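Local coordinates for protein probable ribosomal RNA small subunit methyltransferase (Thermus thermophilus, PDB 3DMH) that methylates the N2 atom of a guanosine in 16S ribosomal RNA, using S-adenosylmethionine as the methyl donor, at residues E296-I301 with R329-G334; V325-L330 with E352-F357; D103-A108 with R127-G132. One frame throughout, in Å; residues are numbered along the deposited sequence.

Contact 1. Residues E296-I301 with R329-G334; sequences EARFDI and RLRPGG
Phe299 and Leu330 pair as a parallel beta bridge, their CA atoms 5.0 Å apart. Phe299 N donates to Arg329 O at 2.9 Å, and Arg331 N answers with a straighter bond to Phe299 O at 3.0 Å. A type II turn, Arg331 to Gly334, brings Gly334 CA to 3.2 Å from Asp300 O; a CB there would collide with Leu330 CD2. Arg329 bends at chi2 (-83°), runs alongside Phe299 and sets NH1 on a lone pair of Ala297 O (3.0 Å). Arg298 NH1 reaches it from above the carbonyl plane, so this oxygen accepts from two arginines; Arg329 NE makes a salt bridge with Asp290 OD2, and NH1 bonds Thr294 O. Arg331 lays one guanidinium face over Phe299 CA and Arg298 O, while NH2, at the edge, forms a salt bridge to Asp300 OD1 (3.1 Å) from above the carboxylate plane. Gln236 braces both, through OE1 to Arg331 NH2 and N to Asp300 OD2. With an alanine in place of Arg331, Asp300 would probably lose its counter-charge and Phe299 the guanidinium over its backbone. This is the closing end of a beta-alpha-beta crossover in a Rossmann-like methyltransferase domain: strand 299-304, helix 317-329, parallel strand 334-340.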
loop_
_atom_site.group_PDB
_atom_site.type_symbol
_atom_site.label_atom_id
_atom_site.label_comp_id
_atom_site.label_asym_id
_atom_site.label_seq_id
_atom_site.Cartn_x
_atom_site.Cartn_y
_atom_site.Cartn_z
ATOM N N GLU A 296 -8.850 21.237 -8.344
ATOM C CA GLU A 296 -9.311 21.516 -9.708
ATOM C C GLU A 296 -8.954 20.474 -10.777
ATOM O O GLU A 296 -9.550 20.476 -11.859
ATOM C CB GLU A 296 -8.846 22.907 -10.172
ATOM C CG GLU A 296 -7.332 23.154 -10.105
ATOM C CD GLU A 296 -6.878 23.797 -8.787
ATOM O OE1 GLU A 296 -7.537 23.579 -7.743
ATOM O OE2 GLU A 296 -5.853 24.520 -8.794
ATOM N N ALA A 297 -7.999 19.586 -10.485
ATOM C CA ALA A 297 -7.485 18.682 -11.517
ATOM C C ALA A 297 -8.590 17.797 -12.089
ATOM O O ALA A 297 -9.334 17.161 -11.334
ATOM C CB ALA A 297 -6.347 17.828 -10.976
ATOM N N ARG A 298 -8.700 17.782 -13.421
ATOM C CA ARG A 298 -9.633 16.900 -14.130
ATOM C C ARG A 298 -8.930 16.118 -15.242
ATOM O O ARG A 298 -7.805 16.442 -15.634
ATOM C CB ARG A 298 -10.806 17.689 -14.722
ATOM C CG ARG A 298 -11.606 18.509 -13.731
ATOM C CD ARG A 298 -12.419 17.636 -12.796
ATOM N NE ARG A 298 -13.242 18.459 -11.912
ATOM C CZ ARG A 298 -12.879 18.849 -10.691
ATOM N NH1 ARG A 298 -11.699 18.489 -10.188
ATOM N NH2 ARG A 298 -13.701 19.606 -9.970
ATOM N N PHE A 299 -9.586 15.075 -15.737
ATOM C CA PHE A 299 -8.936 14.159 -16.662
ATOM C C PHE A 299 -9.878 13.759 -17.776
ATOM O O PHE A 299 -11.099 13.882 -17.639
ATOM C CB PHE A 299 -8.426 12.922 -15.900
ATOM C CG PHE A 299 -7.432 13.257 -14.819
ATOM C CD1 PHE A 299 -6.070 13.262 -15.092
ATOM C CD2 PHE A 299 -7.865 13.637 -13.542
ATOM C CE1 PHE A 299 -5.146 13.602 -14.116
ATOM C CE2 PHE A 299 -6.944 14.005 -12.547
ATOM C CZ PHE A 299 -5.584 13.987 -12.836
ATOM N N ASP A 300 -9.290 13.291 -18.879
ATOM C CA ASP A 300 -10.024 12.775 -20.032
ATOM C C ASP A 300 -10.314 11.273 -19.894
ATOM O O ASP A 300 -11.352 10.787 -20.358
ATOM C CB ASP A 300 -9.213 13.008 -21.312
ATOM C CG ASP A 300 -8.805 14.465 -21.494
ATOM O OD1 ASP A 300 -9.700 15.340 -21.454
ATOM O OD2 ASP A 300 -7.590 14.735 -21.671
ATOM N N ILE A 301 -9.385 10.542 -19.281
ATOM C CA ILE A 301 -9.508 9.091 -19.147
ATOM C C ILE A 301 -9.047 8.715 -17.750
ATOM O O ILE A 301 -7.998 9.172 -17.306
ATOM C CB ILE A 301 -8.618 8.348 -20.175
ATOM C CG1 ILE A 301 -9.070 8.666 -21.602
ATOM C CG2 ILE A 301 -8.660 6.837 -19.961
ATOM C CD1 ILE A 301 -8.051 8.269 -22.656
ATOM N N ARG A 329 -13.637 13.399 -11.016
ATOM C CA ARG A 329 -12.408 13.923 -11.604
ATOM C C ARG A 329 -12.447 13.941 -13.124
ATOM O O ARG A 329 -11.541 14.492 -13.745
ATOM C CB ARG A 329 -11.196 13.105 -11.151
ATOM C CG ARG A 329 -10.814 13.214 -9.661
ATOM C CD ARG A 329 -9.985 14.451 -9.454
ATOM N NE ARG A 329 -9.624 14.681 -8.054
ATOM C CZ ARG A 329 -9.119 15.826 -7.601
ATOM N NH1 ARG A 329 -8.911 16.861 -8.427
ATOM N NH2 ARG A 329 -8.821 15.953 -6.313
ATOM N N LEU A 330 -13.465 13.316 -13.723
ATOM C CA LEU A 330 -13.594 13.308 -15.191
ATOM C C LEU A 330 -14.249 14.571 -15.726
ATOM O O LEU A 330 -15.261 15.034 -15.181
ATOM C CB LEU A 330 -14.391 12.095 -15.684
ATOM C CG LEU A 330 -13.600 10.790 -15.812
ATOM C CD1 LEU A 330 -14.525 9.568 -15.985
ATOM C CD2 LEU A 330 -12.583 10.874 -16.948
ATOM N N ARG A 331 -13.670 15.115 -16.796
ATOM C CA ARG A 331 -14.301 16.201 -17.542
ATOM C C ARG A 331 -15.494 15.656 -18.316
ATOM O O ARG A 331 -15.540 14.468 -18.630
ATOM C CB ARG A 331 -13.300 16.861 -18.499
ATOM C CG ARG A 331 -12.399 17.862 -17.807
ATOM C CD ARG A 331 -11.541 18.642 -18.790
ATOM N NE ARG A 331 -10.443 17.818 -19.268
ATOM C CZ ARG A 331 -9.184 17.902 -18.849
ATOM N NH1 ARG A 331 -8.810 18.805 -17.948
ATOM N NH2 ARG A 331 -8.285 17.072 -19.350
ATOM N N PRO A 332 -16.481 16.517 -18.628
ATOM C CA PRO A 332 -17.561 16.031 -19.491
ATOM C C PRO A 332 -17.019 15.375 -20.761
ATOM O O PRO A 332 -16.079 15.895 -21.375
ATOM C CB PRO A 332 -18.321 17.308 -19.856
ATOM C CG PRO A 332 -18.055 18.242 -18.735
ATOM C CD PRO A 332 -16.674 17.926 -18.230
ATOM N N GLY A 333 -17.599 14.238 -21.138
ATOM C CA GLY A 333 -17.103 13.460 -22.272
ATOM C C GLY A 333 -15.981 12.505 -21.887
ATOM O O GLY A 333 -15.587 11.646 -22.684
ATOM N N GLY A 334 -15.460 12.654 -20.674
ATOM C CA GLY A 334 -14.402 11.760 -20.181
ATOM C C GLY A 334 -14.879 10.335 -19.964
ATOM O O GLY A 334 -16.081 10.077 -19.818
#

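Contact 2. Residues V325-L330 with E352-F357; sequences VAAARL and EKFGAF
Ala327 and Phe354 make the main fit: the methyl group of Ala327 is a small bump pressed against one face of the phenyl ring. Its CB sits 4.1 Å from the ring centroid and 22° off the ring normal, a CH-pi contact displaced toward the rim. Because the alanine is so short, the ring slides in almost to the helix backbone, and Phe354 CZ comes to 3.5 Å from Ala327 CA. With CG anti to its own carbonyl carbon (chi1 -72°), Phe354 leans across the gap from the last turn of its helix. Leu330 closes the hollow from another direction: its CD1 meets Phe354 CE1 at 3.7 Å, near the ring plane, so the methyl butts against the edge. The two side chains cross at about a right angle. The ring is thus lodged in a corner, with alanine under a face and leucine at the rim. Helix 317-329 and helix 346-354 stand before and after strand 334-340 in the Rossmann-like methyltransferase fold, and both reach that strand at Phe336. Ala326 and Leu330 touch Phe336, and the Phe354 ring meets the Phe336 ring with planes about 15° apart, so the ring of Phe354 also reaches the sheet through Phe336. Ala326 adds a lighter touch, CB to Phe354 CZ at 4.3 Å. Toward the outer side the helices approach through slighter bumps. Lys353 CB rests 3.9 Å from Ala327 CB, and the CA atoms of these two residues are 6.2 Å apart. Bent at chi2, the lysine chain then leads away from helix 317-329, and its NZ makes a weak, long ion pair with a bound sulfate.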
loop_
_atom_site.group_PDB
_atom_site.type_symbol
_atom_site.label_atom_id
_atom_site.label_comp_id
_atom_site.label_asym_id
_atom_site.label_seq_id
_atom_site.Cartn_x
_atom_site.Cartn_y
_atom_site.Cartn_z
ATOM N N VAL A 325 -14.337 8.978 -6.897
ATOM C CA VAL A 325 -13.337 9.933 -7.355
ATOM C C VAL A 325 -13.281 9.993 -8.893
ATOM O O VAL A 325 -13.216 11.071 -9.464
ATOM C CB VAL A 325 -11.964 9.650 -6.695
ATOM C CG1 VAL A 325 -10.838 10.415 -7.393
ATOM C CG2 VAL A 325 -12.026 10.025 -5.222
ATOM N N ALA A 326 -13.355 8.839 -9.561
ATOM C CA ALA A 326 -13.326 8.807 -11.012
ATOM C C ALA A 326 -14.445 9.663 -11.601
ATOM O O ALA A 326 -14.223 10.451 -12.534
ATOM C CB ALA A 326 -13.442 7.379 -11.504
ATOM N N ALA A 327 -15.651 9.506 -11.067
ATOM C CA ALA A 327 -16.791 10.294 -11.540
ATOM C C ALA A 327 -16.551 11.793 -11.354
ATOM O O ALA A 327 -16.875 12.608 -12.234
ATOM C CB ALA A 327 -18.051 9.862 -10.809
ATOM N N ALA A 328 -15.984 12.147 -10.205
ATOM C CA ALA A 328 -15.766 13.538 -9.838
ATOM C C ALA A 328 -14.608 14.198 -10.586
ATOM O O ALA A 328 -14.614 15.417 -10.789
ATOM C CB ALA A 328 -15.565 13.660 -8.317
ATOM N N ARG A 329 -13.637 13.399 -11.016
ATOM C CA ARG A 329 -12.408 13.923 -11.604
ATOM C C ARG A 329 -12.447 13.941 -13.124
ATOM O O ARG A 329 -11.541 14.492 -13.745
ATOM C CB ARG A 329 -11.196 13.105 -11.151
ATOM C CG ARG A 329 -10.814 13.214 -9.661
ATOM C CD ARG A 329 -9.985 14.451 -9.454
ATOM N NE ARG A 329 -9.624 14.681 -8.054
ATOM C CZ ARG A 329 -9.119 15.826 -7.601
ATOM N NH1 ARG A 329 -8.911 16.861 -8.427
ATOM N NH2 ARG A 329 -8.821 15.953 -6.313
ATOM N N LEU A 330 -13.465 13.316 -13.723
ATOM C CA LEU A 330 -13.594 13.308 -15.191
ATOM C C LEU A 330 -14.249 14.571 -15.726
ATOM O O LEU A 330 -15.261 15.034 -15.181
ATOM C CB LEU A 330 -14.391 12.095 -15.684
ATOM C CG LEU A 330 -13.600 10.790 -15.812
ATOM C CD1 LEU A 330 -14.525 9.568 -15.985
ATOM C CD2 LEU A 330 -12.583 10.874 -16.948
ATOM N N GLU A 352 -25.008 4.532 -10.173
ATOM C CA GLU A 352 -25.300 5.639 -9.268
ATOM C C GLU A 352 -24.444 6.869 -9.580
ATOM O O GLU A 352 -24.935 7.997 -9.549
ATOM C CB GLU A 352 -25.098 5.202 -7.817
ATOM C CG GLU A 352 -25.411 6.283 -6.787
ATOM C CD GLU A 352 -24.655 6.100 -5.490
ATOM O OE1 GLU A 352 -23.834 5.156 -5.382
ATOM O OE2 GLU A 352 -24.872 6.916 -4.569
ATOM N N LYS A 353 -23.168 6.653 -9.894
ATOM C CA LYS A 353 -22.239 7.774 -10.044
ATOM C C LYS A 353 -22.141 8.372 -11.452
ATOM O O LYS A 353 -21.815 9.558 -11.595
ATOM C CB LYS A 353 -20.849 7.408 -9.516
ATOM C CG LYS A 353 -20.798 7.091 -8.021
ATOM C CD LYS A 353 -21.061 8.331 -7.160
ATOM C CE LYS A 353 -21.421 7.930 -5.732
ATOM N NZ LYS A 353 -21.498 9.111 -4.838
ATOM N N PHE A 354 -22.410 7.556 -12.473
ATOM C CA PHE A 354 -22.305 7.974 -13.871
ATOM C C PHE A 354 -23.665 8.025 -14.573
ATOM O O PHE A 354 -23.826 8.729 -15.575
ATOM C CB PHE A 354 -21.363 7.044 -14.646
ATOM C CG PHE A 354 -19.909 7.215 -14.295
ATOM C CD1 PHE A 354 -19.121 8.148 -14.965
ATOM C CD2 PHE A 354 -19.328 6.428 -13.304
ATOM C CE1 PHE A 354 -17.767 8.305 -14.651
ATOM C CE2 PHE A 354 -17.979 6.568 -12.986
ATOM C CZ PHE A 354 -17.196 7.513 -13.667
ATOM N N GLY A 355 -24.630 7.267 -14.049
ATOM C CA GLY A 355 -25.967 7.189 -14.625
ATOM C C GLY A 355 -26.175 5.985 -15.530
ATOM O O GLY A 355 -27.313 5.566 -15.770
ATOM N N ALA A 356 -25.070 5.439 -16.043
ATOM C CA ALA A 356 -25.080 4.280 -16.930
ATOM C C ALA A 356 -23.690 3.658 -16.970
ATOM O O ALA A 356 -22.715 4.288 -16.557
ATOM C CB ALA A 356 -25.514 4.680 -18.344
ATOM N N PHE A 357 -23.605 2.424 -17.460
ATOM C CA PHE A 357 -22.317 1.750 -17.642
ATOM C C PHE A 357 -22.432 0.699 -18.744
ATOM O O PHE A 357 -23.536 0.321 -19.142
ATOM C CB PHE A 357 -21.844 1.094 -16.327
ATOM C CG PHE A 357 -22.629 -0.130 -15.961
ATOM C CD1 PHE A 357 -22.172 -1.405 -16.315
ATOM C CD2 PHE A 357 -23.855 -0.013 -15.306
ATOM C CE1 PHE A 357 -22.917 -2.541 -16.008
ATOM C CE2 PHE A 357 -24.608 -1.144 -14.990
ATOM C CZ PHE A 357 -24.142 -2.414 -15.349
#

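Contact 3. Residues D103-A108 with R127-G132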
loop_
_atom_site.group_PDB
_atom_site.type_symbol
_atom_site.label_atom_id
_atom_site.label_comp_id
_atom_site.label_asym_id
_atom_site.label_seq_id
_atom_site.Cartn_x
_atom_site.Cartn_y
_atom_site.Cartn_z
ATOM N N ASP A 103 17.171 1.561 20.605
ATOM C CA ASP A 103 17.200 0.589 21.697
ATOM C C ASP A 103 16.063 -0.443 21.595
ATOM O O ASP A 103 16.182 -1.570 22.098
ATOM C CB ASP A 103 17.084 1.321 23.033
ATOM C CG ASP A 103 18.095 2.431 23.172
ATOM O OD1 ASP A 103 19.308 2.133 23.119
ATOM O OD2 ASP A 103 17.677 3.594 23.360
ATOM N N LEU A 104 14.971 -0.054 20.932
ATOM C CA LEU A 104 13.787 -0.889 20.837
ATOM C C LEU A 104 13.154 -0.743 19.476
ATOM O O LEU A 104 13.035 0.376 18.984
ATOM C CB LEU A 104 12.775 -0.452 21.909
ATOM C CG LEU A 104 11.513 -1.296 22.086
ATOM C CD1 LEU A 104 11.825 -2.689 22.596
ATOM C CD2 LEU A 104 10.542 -0.603 23.052
ATOM N N VAL A 105 12.754 -1.866 18.883
ATOM C CA VAL A 105 11.995 -1.831 17.621
ATOM C C VAL A 105 10.664 -2.539 17.832
ATOM O O VAL A 105 10.588 -3.550 18.533
ATOM C CB VAL A 105 12.808 -2.461 16.449
ATOM C CG1 VAL A 105 11.959 -2.591 15.176
ATOM C CG2 VAL A 105 14.032 -1.634 16.164
ATOM N N VAL A 106 9.613 -1.990 17.217
ATOM C CA VAL A 106 8.298 -2.617 17.214
ATOM C C VAL A 106 7.950 -2.990 15.775
ATOM O O VAL A 106 8.015 -2.146 14.880
ATOM C CB VAL A 106 7.229 -1.678 17.807
ATOM C CG1 VAL A 106 5.849 -2.331 17.699
ATOM C CG2 VAL A 106 7.564 -1.384 19.300
ATOM N N LEU A 107 7.611 -4.260 15.541
ATOM C CA LEU A 107 7.251 -4.696 14.186
ATOM C C LEU A 107 6.059 -5.643 14.229
ATOM O O LEU A 107 6.180 -6.821 14.629
ATOM C CB LEU A 107 8.448 -5.361 13.482
ATOM C CG LEU A 107 8.199 -6.004 12.118
ATOM C CD1 LEU A 107 7.776 -4.937 11.107
ATOM C CD2 LEU A 107 9.458 -6.672 11.661
ATOM N N ALA A 108 4.889 -5.103 13.875
ATOM C CA ALA A 108 3.764 -5.940 13.479
ATOM C C ALA A 108 4.126 -6.523 12.105
ATOM O O ALA A 108 4.369 -5.779 11.151
ATOM C CB ALA A 108 2.478 -5.104 13.400
ATOM N N ARG A 127 19.220 -4.462 11.937
ATOM C CA ARG A 127 20.187 -3.400 11.652
ATOM C C ARG A 127 19.944 -2.126 12.467
ATOM O O ARG A 127 20.902 -1.472 12.897
ATOM C CB ARG A 127 20.200 -3.088 10.151
ATOM C CG ARG A 127 20.611 -4.290 9.296
ATOM C CD ARG A 127 20.799 -3.943 7.813
ATOM N NE ARG A 127 21.774 -2.873 7.608
ATOM C CZ ARG A 127 23.090 -3.064 7.530
ATOM N NH1 ARG A 127 23.596 -4.287 7.637
ATOM N NH2 ARG A 127 23.897 -2.025 7.349
ATOM N N ALA A 128 18.670 -1.778 12.681
ATOM C CA ALA A 128 18.313 -0.562 13.403
ATOM C C ALA A 128 18.737 -0.580 14.861
ATOM O O ALA A 128 19.011 0.473 15.442
ATOM C CB ALA A 128 16.800 -0.331 13.302
ATOM N N LEU A 129 18.734 -1.767 15.452
ATOM C CA LEU A 129 19.034 -1.943 16.864
ATOM C C LEU A 129 20.523 -1.799 17.161
ATOM O O LEU A 129 21.364 -2.304 16.417
ATOM C CB LEU A 129 18.549 -3.325 17.345
ATOM C CG LEU A 129 17.024 -3.490 17.522
ATOM C CD1 LEU A 129 16.689 -4.953 17.823
ATOM C CD2 LEU A 129 16.482 -2.575 18.613
ATOM N N ARG A 130 20.841 -1.130 18.264
ATOM C CA ARG A 130 22.172 -1.231 18.865
ATOM C C ARG A 130 22.362 -2.648 19.380
ATOM O O ARG A 130 21.402 -3.381 19.581
ATOM C CB ARG A 130 22.314 -0.249 20.034
ATOM C CG ARG A 130 21.436 -0.595 21.241
ATOM C CD ARG A 130 21.841 0.152 22.486
ATOM N NE ARG A 130 20.895 -0.025 23.595
ATOM C CZ ARG A 130 20.902 -1.047 24.454
ATOM N NH1 ARG A 130 21.796 -2.026 24.341
ATOM N NH2 ARG A 130 20.013 -1.088 25.441
ATOM N N MET A 131 23.604 -3.039 19.637
ATOM C CA MET A 131 23.825 -4.309 20.302
ATOM C C MET A 131 23.127 -4.297 21.660
ATOM O O MET A 131 23.238 -3.319 22.403
ATOM C CB MET A 131 25.324 -4.540 20.487
ATOM C CG MET A 131 25.716 -5.969 20.891
ATOM S SD MET A 131 25.170 -7.255 19.740
ATOM C CE MET A 131 25.886 -6.731 18.193
ATOM N N GLY A 132 22.405 -5.371 21.973
ATOM C CA GLY A 132 21.662 -5.457 23.238
ATOM C C GLY A 132 20.265 -4.842 23.187
ATOM O O GLY A 132 19.517 -4.906 24.161
#
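Val105 and Leu129 form the snug, apolar half of this contact. Val105 CG2, the branch anti to the carbonyl carbon, lies 3.6 Å from Leu129 CD2, and Ala128 CB adds a looser touch to the same methyl at 4.2 Å. Leu129 does double duty: its CD2 also rests 3.6 Å from Asp103 O, so one methyl covers both the valine and the strand backbone at its start. Ala125 from the preceding turn of helix 115-128 and Leu135 of the neighbouring strand also touch Val105, and its side chain is buried where the sheet meets helix 115-128.

The other half is polar and lies nearer the solvent. Arg130 is partly exposed, and Met131 beyond it is exposed. Arg130 takes the crowded position for CG, between backbone N and carbonyl carbon (chi1 68°), then extends to NE, which forms a short salt bridge to Asp103 OD1 at 2.7 Å. The oxygen is approached on its anti side and lies close to the guanidinium plane, although carboxylate and guanidinium planes are turned 59° apart. NH1 turns back to its own segment and bonds Met131 O at 2.7 Å, with a bent N-H...O angle of 135°, which helps fix the guanidinium. Asp103 itself is buried and well supplied: Arg48 NH2 also pairs with OD1, and Glu47 N donates to OD2, an environment likely to favour the charged carboxylate.

Strand 102-108, helix 115-128 and parallel strand 133-140 make up a beta-alpha-beta crossover; this contact fastens the helix exit to the strand start in the Rossmann-like sheet of the N-terminal half.

Contact 3 comes first along the chain, and contacts 1 and 2 follow in the later, methyltransferase-family part. Contacts 1 and 2 are neighbours, centres 10 Å apart, and share Arg329 and Leu330, where helix 317-329 runs out into strand 330-331: one contact ties that junction to strand 299-304, the other to helix 346-354. Contact 3 lies across the molecule's centre, about 47 Å from each by centres. Its sheet has the same strand order, 3-2-1-4-5-7-6, as the sheet of contact 1, and contacts 1 and 3 both fall where a helix returns to the strand preceding it. The protein thus repeats one Rossmann-like architecture, with S-adenosylmethionine and guanosine bound mainly by the later half.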